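Anti-sigma-I factor RsgI3 (Clostridium thermocellum, PDB 6QE7) probably holds the sigma factor SigI3 inactive until its extracellular sensing region, the pectin-binding pair of PA14 domains described here, meets plant polysaccharide. Local coordinates at residues A[219-224]-A[231-236]; A[156-161]-A[196-201]; A[209-214]-A[272-277]; A[48-53]-A[107-112]. One frame throughout, in Å; residues are numbered along the deposited sequence.

Contact 1. Residues A[219-224]-A[231-236]; sequences GVRVWI and DNWQNQ
The NE of R221 donates to OD1 of D231 across 2.6 Å, a short salt bridge between two side chains that run alongside each other from a non-hydrogen-bonded antiparallel pair. The bond is bent, 139° at the hydrogen, and OD1 is met from above its carboxylate plane. CG of D231 stands anti to its backbone N (chi1 -168°), which carries the carboxylate up beside the arginine chain. Beyond NE the guanidinium lies nearly flat on the indole of W233, the planes 18° apart. Its NH1 sits over the indole face toward the rim, 3.4 Å from CG of W233, while CZ of R221 makes an off-centre cation-pi contact with the five-membered ring. Arginine suits this place because one flat cation can give an N-H at its edge to the aspartate and a face to the tryptophan. The benzene end of the indole leans instead on the backbone of G219, CZ3 of W233 lying 3.5 Å from G219 O. With no side chain between them the chains come close, CA of G219 lying 3.3 Å from W233 O in a CA-H...O contact. Beneath, V220 N to N232 O (3.0 Å) and N232 N to V220 O (2.9 Å) close the hydrogen-bonded pair. Outside the two segments, W233 O accepts from the hydroxyl of Y263. The pairing closes the beta hairpin of strands 219-224 and 227-232 in the second PA14 domain, and W233, just past the second strand, folds back over it.

Contact 2. Residues A[156-161]-A[196-201]; sequences AEYYGD and VRWVGK
R197 and E157 form a salt bridge, NH1 of R197 giving a fairly straight bond (160° at the hydrogen) to OE1 of E157 at 2.9 Å. The oxygen lies in the guanidinium plane, although the nitrogen meets it from above the carboxylate plane. The same NH1 also donates to the hydroxyl of Y159, 3.0 Å from OH, at a more bent angle. A bend at chi3 (-51°) turns the arginine head back over the neighbouring strand, and its NE pairs with E259, so one long cation serves acids on two strands. Between the chains, E157 N to R197 O (2.8 Å) and R197 N to E157 O (2.9 Å) make a hydrogen-bonded antiparallel pair. The other face is largely apolar: CG1 of V196 sits over the centre of the Y158 ring, 3.7 Å from the centroid, a CH-pi contact that suits a branched, compact side chain. Small A156 lets W198 come close, its CB lying 3.6 Å from CD1 of the indole, whose NE1 is bound by D173. Strand 154-159 runs between strands 167-173 and 193-202, with F169 stacked on Y158, while F178 of strand 177-179 packs against both Y158 and W198.

Contact 3. Residues A[209-214]-A[272-277]; sequences EYTFHT and LWSSQR
Strands 209-214 and 272-274 run antiparallel, their axes 4.5 Å apart, in the second sheet of a PA14 beta-sandwich domain. Two hydrogen-bonded pairs, T211 with S274 and H213 with L272, flank the non-hydrogen-bonded pair F212 with W273; of the four backbone bonds, L272 N to H213 O is 2.8 Å. On the face of T211, H213, L272 and S274, the imidazole turns its edge to the serine, and NE2 of H213 meets OG of S274 at 2.7 Å in a nearly straight hydrogen bond (166°) that either could donate. Serine can do this because its OG lies between the backbone N and carbonyl carbon (chi1 73°), standing up toward the ring. Histidine suits a partly exposed site, giving a ring nitrogen to the bond while its CB packs 3.9 Å from CB of L272. The opposite face is buried and aromatic. W273 lies beside both F212 and Y210, its CE3 3.9 Å from CE2 of the tyrosine, with the two ring planes oblique at 48°; CB of W273 rests 4.0 Å from CE2 of F212. The indole NE1 is bound by E281, and I202 of strand 193-202 touches both F212 and W273. At the far end, water 2 links E209 O to Q276 N, and S275 covers the tyrosine: its OG is bonded to E208 and to Q278 N, while its CB lies over the centre of the Y210 ring, 3.8 Å from the centroid.

Contact 4. Residues A[48-53]-A[107-112]; sequences VRWTGK and IKMEYY
The charged contact pairs R49 with E110, both nitrogens on one side of the guanidinium gripping a single oxygen: NE to OE2 of E110 is 2.8 Å and NH2 to the same OE2 is 3.1 Å. OE2 lies in the guanidinium plane, and both donors come from the same face of the carboxylate, whose plane is turned 54° away. NH1 is left to pair with E9.

Backbone bonds form a regular antiparallel ladder, with hydrogen-bonded pairs V48 with Y111, W50 with M109 and G52 with I107; W50 N to M109 O, at 2.9 Å, is nearly straight. At G52 the chain turns a corner.

Apolar contacts fill the face of V48, W50, I107, M109 and Y111. W50 lies alongside M109, CE3 of W50 being 3.9 Å from CG of M109. The methionine sulfur sits oblique to the indole in a Met-aromatic contact. The extended, flexible methionine can follow the flat ring, whose CZ3 also reaches CB of Y111 at 3.7 Å.

The chemistry implies a two-faced sheet. One side turns W50, M109 and Y111 into the sandwich core, where D25 takes the indole N-H and the Y111 hydroxyl bonds to the carbonyl of D69, itself a calcium-site residue; the other, with R49, K108 and E110, gathers charge, and the double grip on OE2 should favour an ionised E110.

Contact 4 comes first along the chain and lies in the first PA14 domain; contacts 1, 2 and 3 belong to the second, with centres about 35 to 42 Å from that of contact 4. Within the second domain, contacts 1 and 2 share one antiparallel sheet, their centres about 13 Å apart, while contact 3 lies in the other sheet. Contact 2 closes before contact 3 opens, and the hairpin of contact 1 falls between the two strands of contact 3. The sheets meet where V222 and I224 pack on T214 and F212, contributing to the sandwich core. Strands 46-51 of contact 4 and 193-202 of contact 2 appear to be counterparts, consistent with a tandem repeat of one fold.

Contact 1. Residues A[219-224]-A[231-236]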
# COMPACT_ATOMS: atom_id res chain seq x y z
N GLY A 219 -19.32 11.87 19.96
CA GLY A 219 -18.13 11.12 20.39
C GLY A 219 -17.30 10.65 19.19
O GLY A 219 -17.90 10.23 18.17
N VAL A 220 -15.97 10.62 19.36
CA VAL A 220 -15.01 10.15 18.31
C VAL A 220 -13.99 9.21 18.93
O VAL A 220 -13.56 9.40 20.10
CB VAL A 220 -14.31 11.32 17.62
CG1 VAL A 220 -15.25 12.04 16.69
CG2 VAL A 220 -13.72 12.30 18.61
N ARG A 221 -13.58 8.24 18.14
CA ARG A 221 -12.29 7.53 18.31
C ARG A 221 -11.57 7.47 16.96
O ARG A 221 -12.26 7.25 15.93
CB ARG A 221 -12.54 6.12 18.86
CG ARG A 221 -13.06 6.09 20.28
CD ARG A 221 -13.15 4.64 20.72
NE ARG A 221 -13.19 4.66 22.18
CZ ARG A 221 -14.20 4.21 22.90
NH1 ARG A 221 -15.28 3.70 22.32
NH2 ARG A 221 -14.12 4.25 24.22
N VAL A 222 -10.23 7.61 17.00
CA VAL A 222 -9.33 7.48 15.81
C VAL A 222 -8.15 6.57 16.14
O VAL A 222 -7.43 6.80 17.12
CB VAL A 222 -8.81 8.80 15.29
CG1 VAL A 222 -7.92 8.56 14.07
CG2 VAL A 222 -9.96 9.79 14.97
N TRP A 223 -8.04 5.52 15.36
CA TRP A 223 -6.84 4.67 15.26
C TRP A 223 -6.11 4.92 13.93
O TRP A 223 -6.77 4.97 12.87
CB TRP A 223 -7.28 3.23 15.27
CG TRP A 223 -7.86 2.73 16.54
CD1 TRP A 223 -7.26 1.99 17.52
CD2 TRP A 223 -9.24 2.86 16.91
NE1 TRP A 223 -8.17 1.64 18.47
CE2 TRP A 223 -9.40 2.14 18.12
CE3 TRP A 223 -10.33 3.44 16.31
CZ2 TRP A 223 -10.64 2.03 18.76
CZ3 TRP A 223 -11.56 3.38 16.96
CH2 TRP A 223 -11.71 2.65 18.14
N ILE A 224 -4.79 5.08 14.00
CA ILE A 224 -3.84 5.12 12.85
C ILE A 224 -2.78 4.06 13.14
O ILE A 224 -2.27 4.01 14.27
CB ILE A 224 -3.21 6.51 12.64
CG1 ILE A 224 -4.28 7.59 12.49
CG2 ILE A 224 -2.31 6.50 11.39
CD1 ILE A 224 -4.87 7.67 11.08
N ASP A 231 -9.45 9.60 21.63
CA ASP A 231 -10.48 8.81 22.38
C ASP A 231 -11.35 9.77 23.19
O ASP A 231 -11.05 10.05 24.30
CB ASP A 231 -9.79 7.77 23.26
CG ASP A 231 -10.71 6.71 23.85
OD1 ASP A 231 -11.86 6.60 23.39
OD2 ASP A 231 -10.22 5.95 24.73
N ASN A 232 -12.38 10.32 22.58
CA ASN A 232 -13.34 11.22 23.25
C ASN A 232 -14.75 10.71 22.90
O ASN A 232 -15.49 11.38 22.21
CB ASN A 232 -13.03 12.65 22.87
CG ASN A 232 -13.91 13.64 23.61
OD1 ASN A 232 -14.43 13.30 24.69
ND2 ASN A 232 -14.10 14.82 23.01
N TRP A 233 -15.06 9.51 23.30
CA TRP A 233 -16.30 8.82 22.89
C TRP A 233 -17.53 9.40 23.61
O TRP A 233 -18.63 9.19 23.07
CB TRP A 233 -16.16 7.34 23.18
CG TRP A 233 -17.22 6.50 22.58
CD1 TRP A 233 -18.06 5.62 23.20
CD2 TRP A 233 -17.53 6.44 21.19
NE1 TRP A 233 -18.90 5.06 22.30
CE2 TRP A 233 -18.61 5.54 21.05
CE3 TRP A 233 -17.03 7.09 20.05
CZ2 TRP A 233 -19.16 5.23 19.82
CZ3 TRP A 233 -17.62 6.83 18.83
CH2 TRP A 233 -18.63 5.86 18.71
N GLN A 234 -17.37 10.04 24.78
CA GLN A 234 -18.49 10.63 25.60
C GLN A 234 -18.79 12.06 25.14
O GLN A 234 -19.81 12.64 25.52
CB GLN A 234 -18.14 10.57 27.10
CG GLN A 234 -17.82 9.17 27.65
CD GLN A 234 -18.88 8.11 27.39
OE1 GLN A 234 -20.01 8.22 27.85
NE2 GLN A 234 -18.53 7.05 26.68
N ASN A 235 -17.96 12.65 24.30
CA ASN A 235 -18.08 14.11 24.08
C ASN A 235 -19.50 14.44 23.60
O ASN A 235 -20.07 13.69 22.74
CB ASN A 235 -17.08 14.69 23.07
CG ASN A 235 -17.56 16.00 22.48
OD1 ASN A 235 -17.65 17.00 23.21
ND2 ASN A 235 -17.96 15.98 21.21
N GLN A 236 -19.96 15.60 24.04
CA GLN A 236 -21.27 16.20 23.68
C GLN A 236 -21.09 17.61 23.09
O GLN A 236 -22.00 18.07 22.39
CB GLN A 236 -22.10 16.22 24.98
CG GLN A 236 -23.54 15.78 24.80
CD GLN A 236 -23.62 14.42 24.15
OE1 GLN A 236 -23.30 14.26 22.98
NE2 GLN A 236 -24.06 13.44 24.93

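Contact 2. Residues A[156-161]-A[196-201]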
# COMPACT_ATOMS: atom_id res chain seq x y z
N ALA A 156 -17.46 2.75 5.10
CA ALA A 156 -18.28 3.29 6.20
C ALA A 156 -19.38 2.27 6.46
O ALA A 156 -20.00 1.79 5.50
CB ALA A 156 -18.84 4.64 5.82
N GLU A 157 -19.50 1.90 7.72
CA GLU A 157 -20.70 1.24 8.26
C GLU A 157 -21.50 2.27 9.06
O GLU A 157 -20.95 2.84 10.05
CB GLU A 157 -20.28 0.02 9.04
CG GLU A 157 -19.21 -0.83 8.35
CD GLU A 157 -18.52 -1.77 9.35
OE1 GLU A 157 -17.68 -1.30 10.13
OE2 GLU A 157 -18.92 -2.94 9.43
N TYR A 158 -22.77 2.46 8.69
CA TYR A 158 -23.73 3.34 9.42
C TYR A 158 -24.63 2.52 10.33
O TYR A 158 -25.21 1.54 9.88
CB TYR A 158 -24.53 4.18 8.45
CG TYR A 158 -23.68 5.23 7.83
CD1 TYR A 158 -22.69 4.92 6.93
CD2 TYR A 158 -23.84 6.55 8.17
CE1 TYR A 158 -21.93 5.92 6.33
CE2 TYR A 158 -23.06 7.55 7.62
CZ TYR A 158 -22.06 7.23 6.73
OH TYR A 158 -21.24 8.22 6.22
N TYR A 159 -24.73 2.92 11.59
CA TYR A 159 -25.53 2.22 12.61
C TYR A 159 -26.72 3.06 13.05
O TYR A 159 -26.60 4.30 13.17
CB TYR A 159 -24.66 1.83 13.80
CG TYR A 159 -23.61 0.82 13.44
CD1 TYR A 159 -22.41 1.24 12.91
CD2 TYR A 159 -23.86 -0.53 13.52
CE1 TYR A 159 -21.42 0.33 12.57
CE2 TYR A 159 -22.87 -1.46 13.22
CZ TYR A 159 -21.66 -1.00 12.71
OH TYR A 159 -20.66 -1.82 12.36
N GLY A 160 -27.81 2.36 13.41
CA GLY A 160 -29.06 2.95 13.93
C GLY A 160 -29.10 3.04 15.44
O GLY A 160 -30.19 3.14 16.00
N ASP A 161 -27.95 3.20 16.08
CA ASP A 161 -27.90 3.50 17.53
C ASP A 161 -26.57 4.19 17.83
O ASP A 161 -25.74 4.29 16.92
CB ASP A 161 -28.03 2.16 18.27
CG ASP A 161 -26.95 1.16 17.82
OD1 ASP A 161 -25.75 1.46 18.01
OD2 ASP A 161 -27.32 0.11 17.24
N VAL A 196 -21.11 5.73 13.33
CA VAL A 196 -20.46 5.38 12.03
C VAL A 196 -19.07 4.82 12.34
O VAL A 196 -18.45 5.31 13.27
CB VAL A 196 -20.32 6.61 11.12
CG1 VAL A 196 -20.06 6.22 9.68
CG2 VAL A 196 -21.55 7.50 11.21
N ARG A 197 -18.66 3.82 11.57
CA ARG A 197 -17.26 3.30 11.55
C ARG A 197 -16.74 3.40 10.11
O ARG A 197 -17.39 2.91 9.23
CB ARG A 197 -17.13 1.85 12.01
CG ARG A 197 -15.71 1.34 11.83
CD ARG A 197 -15.45 -0.06 12.34
NE ARG A 197 -15.92 -0.24 13.71
CZ ARG A 197 -17.03 -0.88 14.02
NH1 ARG A 197 -17.80 -1.38 13.06
NH2 ARG A 197 -17.36 -1.05 15.27
N TRP A 198 -15.66 4.15 9.92
CA TRP A 198 -14.82 4.23 8.70
C TRP A 198 -13.58 3.38 8.95
O TRP A 198 -12.93 3.55 9.99
CB TRP A 198 -14.42 5.67 8.43
CG TRP A 198 -15.57 6.58 8.08
CD1 TRP A 198 -16.11 6.79 6.84
CD2 TRP A 198 -16.25 7.49 8.97
NE1 TRP A 198 -17.12 7.71 6.91
CE2 TRP A 198 -17.23 8.16 8.21
CE3 TRP A 198 -16.17 7.76 10.34
CZ2 TRP A 198 -18.10 9.09 8.78
CZ3 TRP A 198 -17.04 8.65 10.91
CH2 TRP A 198 -17.96 9.34 10.13
N VAL A 199 -13.33 2.46 8.04
CA VAL A 199 -12.09 1.65 8.01
C VAL A 199 -11.44 1.80 6.65
O VAL A 199 -12.18 1.81 5.66
CB VAL A 199 -12.42 0.17 8.29
CG1 VAL A 199 -11.13 -0.69 8.21
CG2 VAL A 199 -13.04 0.05 9.66
N GLY A 200 -10.11 1.74 6.63
CA GLY A 200 -9.34 1.57 5.41
C GLY A 200 -7.86 1.82 5.63
O GLY A 200 -7.32 1.33 6.62
N LYS A 201 -7.29 2.53 4.68
CA LYS A 201 -5.87 2.83 4.58
C LYS A 201 -5.75 4.30 4.27
O LYS A 201 -6.62 4.85 3.55
CB LYS A 201 -5.13 2.08 3.44
CG LYS A 201 -5.31 0.59 3.33
CD LYS A 201 -4.56 -0.17 4.38
CE LYS A 201 -4.68 -1.67 4.25
NZ LYS A 201 -3.57 -2.30 5.03

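Contact 3. Residues A[209-214]-A[272-277]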
# COMPACT_ATOMS: atom_id res chain seq x y z
N GLU A 209 6.23 13.54 12.02
CA GLU A 209 5.21 13.33 13.05
C GLU A 209 3.95 14.00 12.51
O GLU A 209 4.00 15.19 12.21
CB GLU A 209 5.65 13.80 14.44
CG GLU A 209 4.59 13.50 15.49
CD GLU A 209 4.98 13.81 16.93
OE1 GLU A 209 5.32 14.98 17.30
OE2 GLU A 209 4.88 12.86 17.71
N TYR A 210 2.89 13.22 12.32
CA TYR A 210 1.61 13.82 11.91
C TYR A 210 0.80 14.09 13.16
O TYR A 210 0.96 13.36 14.21
CB TYR A 210 0.89 12.92 10.89
CG TYR A 210 1.29 13.20 9.47
CD1 TYR A 210 2.54 12.84 8.97
CD2 TYR A 210 0.45 13.88 8.64
CE1 TYR A 210 2.94 13.19 7.69
CE2 TYR A 210 0.81 14.19 7.35
CZ TYR A 210 2.06 13.85 6.87
OH TYR A 210 2.39 14.18 5.57
N THR A 211 -0.15 14.98 13.00
CA THR A 211 -1.21 15.26 13.99
C THR A 211 -2.53 15.10 13.26
O THR A 211 -2.72 15.74 12.21
CB THR A 211 -1.12 16.66 14.59
OG1 THR A 211 0.16 16.81 15.16
CG2 THR A 211 -2.14 16.91 15.69
N PHE A 212 -3.37 14.22 13.77
CA PHE A 212 -4.76 14.11 13.27
C PHE A 212 -5.62 14.91 14.23
O PHE A 212 -5.29 15.00 15.41
CB PHE A 212 -5.21 12.65 13.10
CG PHE A 212 -4.43 11.96 12.02
CD1 PHE A 212 -3.16 11.47 12.28
CD2 PHE A 212 -4.92 11.88 10.73
CE1 PHE A 212 -2.39 10.93 11.26
CE2 PHE A 212 -4.17 11.30 9.73
CZ PHE A 212 -2.89 10.83 10.00
N HIS A 213 -6.63 15.55 13.67
CA HIS A 213 -7.53 16.49 14.35
C HIS A 213 -8.95 16.03 14.03
O HIS A 213 -9.16 15.65 12.86
CB HIS A 213 -7.33 17.90 13.87
CG HIS A 213 -5.93 18.39 13.82
ND1 HIS A 213 -5.41 19.22 14.80
CD2 HIS A 213 -4.97 18.25 12.86
CE1 HIS A 213 -4.17 19.54 14.46
NE2 HIS A 213 -3.90 18.98 13.25
N THR A 214 -9.81 15.92 15.05
CA THR A 214 -11.27 15.76 14.85
C THR A 214 -11.96 17.02 15.36
O THR A 214 -11.57 17.60 16.39
CB THR A 214 -11.84 14.47 15.43
OG1 THR A 214 -11.54 14.59 16.81
CG2 THR A 214 -11.26 13.21 14.83
N LEU A 272 -9.12 15.96 10.06
CA LEU A 272 -8.07 16.81 9.49
C LEU A 272 -6.72 16.20 9.82
O LEU A 272 -6.63 15.52 10.83
CB LEU A 272 -8.20 18.19 10.12
CG LEU A 272 -9.59 18.79 9.92
CD1 LEU A 272 -10.40 18.76 11.21
CD2 LEU A 272 -9.49 20.19 9.33
N TRP A 273 -5.70 16.58 9.07
CA TRP A 273 -4.30 16.33 9.45
C TRP A 273 -3.44 17.59 9.27
O TRP A 273 -3.79 18.56 8.52
CB TRP A 273 -3.70 15.14 8.67
CG TRP A 273 -3.63 15.30 7.17
CD1 TRP A 273 -3.97 16.37 6.40
CD2 TRP A 273 -3.21 14.29 6.24
NE1 TRP A 273 -3.74 16.10 5.09
CE2 TRP A 273 -3.32 14.83 4.96
CE3 TRP A 273 -2.73 13.00 6.39
CZ2 TRP A 273 -2.95 14.13 3.82
CZ3 TRP A 273 -2.39 12.28 5.26
CH2 TRP A 273 -2.52 12.84 4.01
N SER A 274 -2.30 17.52 9.93
CA SER A 274 -1.28 18.56 9.86
C SER A 274 0.07 17.93 10.15
O SER A 274 0.13 16.87 10.88
CB SER A 274 -1.64 19.68 10.85
OG SER A 274 -1.41 19.29 12.21
N SER A 275 1.12 18.61 9.76
CA SER A 275 2.50 18.20 10.12
C SER A 275 3.42 19.35 9.81
O SER A 275 2.91 20.34 9.30
CB SER A 275 2.90 16.94 9.44
OG SER A 275 3.23 17.15 8.08
N GLN A 276 4.72 19.22 10.08
CA GLN A 276 5.58 20.40 9.87
C GLN A 276 5.47 20.86 8.41
O GLN A 276 5.51 22.04 8.18
CB GLN A 276 7.06 20.12 10.12
CG GLN A 276 7.83 21.25 9.48
CD GLN A 276 9.21 21.40 10.04
OE1 GLN A 276 9.68 20.53 10.78
NE2 GLN A 276 9.83 22.50 9.64
N ARG A 277 5.33 19.96 7.44
CA ARG A 277 5.26 20.36 6.03
C ARG A 277 3.87 20.20 5.49
O ARG A 277 3.66 20.71 4.41
CB ARG A 277 6.16 19.50 5.15
CG ARG A 277 7.64 19.78 5.26
CD ARG A 277 8.47 18.68 4.57
NE ARG A 277 8.72 17.50 5.40
CZ ARG A 277 9.36 16.39 5.02
NH1 ARG A 277 9.86 16.27 3.82
NH2 ARG A 277 9.48 15.37 5.84
O HOH W 1 2.26 17.09 13.59
O HOH W 2 5.69 17.13 11.37

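Contact 4. Residues A[48-53]-A[107-112]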
# COMPACT_ATOMS: atom_id res chain seq x y z
N VAL A 48 7.74 -2.76 -7.38
CA VAL A 48 7.59 -3.60 -8.57
C VAL A 48 7.60 -5.02 -8.05
O VAL A 48 8.51 -5.38 -7.29
CB VAL A 48 8.71 -3.37 -9.63
CG1 VAL A 48 8.31 -4.04 -10.89
CG2 VAL A 48 8.99 -1.89 -9.92
N ARG A 49 6.65 -5.78 -8.57
CA ARG A 49 6.59 -7.22 -8.41
C ARG A 49 6.62 -7.89 -9.78
O ARG A 49 5.71 -7.70 -10.54
CB ARG A 49 5.30 -7.66 -7.73
CG ARG A 49 5.41 -9.12 -7.29
CD ARG A 49 4.13 -9.56 -6.69
NE ARG A 49 4.07 -9.08 -5.35
CZ ARG A 49 3.10 -8.33 -4.81
NH1 ARG A 49 2.12 -7.86 -5.55
NH2 ARG A 49 3.14 -8.06 -3.51
N TRP A 50 7.62 -8.73 -9.99
CA TRP A 50 7.77 -9.56 -11.20
C TRP A 50 7.40 -10.99 -10.85
O TRP A 50 7.92 -11.47 -9.85
CB TRP A 50 9.19 -9.48 -11.69
CG TRP A 50 9.60 -8.15 -12.24
CD1 TRP A 50 9.26 -7.66 -13.46
CD2 TRP A 50 10.53 -7.23 -11.68
NE1 TRP A 50 9.87 -6.47 -13.68
CE2 TRP A 50 10.62 -6.13 -12.59
CE3 TRP A 50 11.25 -7.13 -10.48
CZ2 TRP A 50 11.44 -5.01 -12.36
CZ3 TRP A 50 12.04 -5.99 -10.24
CH2 TRP A 50 12.10 -4.93 -11.15
N THR A 51 6.44 -11.57 -11.55
CA THR A 51 6.08 -13.00 -11.36
C THR A 51 5.95 -13.75 -12.69
O THR A 51 5.61 -13.16 -13.72
CB THR A 51 4.77 -13.14 -10.60
OG1 THR A 51 3.77 -12.61 -11.45
CG2 THR A 51 4.81 -12.50 -9.22
N GLY A 52 6.38 -15.01 -12.68
CA GLY A 52 6.17 -15.95 -13.77
C GLY A 52 6.87 -17.24 -13.43
O GLY A 52 6.83 -17.64 -12.21
N LYS A 53 7.55 -17.78 -14.43
CA LYS A 53 8.30 -19.06 -14.32
C LYS A 53 9.63 -18.86 -15.00
O LYS A 53 9.70 -18.11 -16.03
CB LYS A 53 7.46 -20.18 -14.95
CG LYS A 53 6.20 -20.50 -14.17
CD LYS A 53 5.26 -21.36 -14.98
CE LYS A 53 4.08 -21.92 -14.21
NZ LYS A 53 4.47 -22.29 -12.84
N ILE A 107 8.89 -18.09 -10.10
CA ILE A 107 9.82 -17.04 -9.68
C ILE A 107 9.00 -15.78 -9.34
O ILE A 107 7.95 -15.53 -9.92
CB ILE A 107 10.91 -16.85 -10.73
CG1 ILE A 107 11.96 -15.88 -10.21
CG2 ILE A 107 10.31 -16.37 -12.04
CD1 ILE A 107 13.31 -16.02 -10.86
N LYS A 108 9.35 -15.15 -8.23
CA LYS A 108 8.76 -13.89 -7.82
C LYS A 108 9.88 -13.04 -7.26
O LYS A 108 10.63 -13.50 -6.41
CB LYS A 108 7.67 -14.10 -6.77
CG LYS A 108 7.22 -12.79 -6.12
CD LYS A 108 5.96 -12.99 -5.32
CE LYS A 108 6.12 -14.05 -4.22
NZ LYS A 108 4.89 -14.11 -3.39
N MET A 109 10.02 -11.85 -7.81
CA MET A 109 10.98 -10.89 -7.33
C MET A 109 10.21 -9.63 -6.99
O MET A 109 9.53 -9.10 -7.86
CB MET A 109 12.06 -10.63 -8.38
CG MET A 109 12.97 -9.54 -7.97
SD MET A 109 14.47 -9.52 -9.04
CE MET A 109 15.26 -7.99 -8.55
N GLU A 110 10.33 -9.21 -5.72
CA GLU A 110 9.74 -7.96 -5.18
C GLU A 110 10.89 -7.00 -4.99
O GLU A 110 11.98 -7.44 -4.62
CB GLU A 110 8.97 -8.24 -3.88
CG GLU A 110 7.69 -8.98 -4.18
CD GLU A 110 6.82 -9.33 -2.98
OE1 GLU A 110 7.24 -9.11 -1.88
OE2 GLU A 110 5.70 -9.72 -3.20
N TYR A 111 10.64 -5.75 -5.35
CA TYR A 111 11.67 -4.71 -5.41
C TYR A 111 11.04 -3.44 -4.85
O TYR A 111 9.85 -3.22 -5.17
CB TYR A 111 12.10 -4.54 -6.88
CG TYR A 111 12.75 -3.21 -7.10
CD1 TYR A 111 14.05 -2.99 -6.72
CD2 TYR A 111 12.00 -2.14 -7.52
CE1 TYR A 111 14.64 -1.74 -6.80
CE2 TYR A 111 12.57 -0.89 -7.62
CZ TYR A 111 13.87 -0.69 -7.25
OH TYR A 111 14.41 0.54 -7.37
N TYR A 112 11.82 -2.55 -4.23
CA TYR A 112 11.31 -1.19 -4.02
C TYR A 112 12.50 -0.22 -4.05
O TYR A 112 13.66 -0.58 -3.89
CB TYR A 112 10.54 -1.09 -2.71
CG TYR A 112 11.42 -0.93 -1.49
CD1 TYR A 112 11.99 -2.01 -0.85
CD2 TYR A 112 11.66 0.33 -0.95
CE1 TYR A 112 12.78 -1.85 0.29
CE2 TYR A 112 12.40 0.50 0.22
CZ TYR A 112 12.97 -0.59 0.86
OH TYR A 112 13.78 -0.39 1.93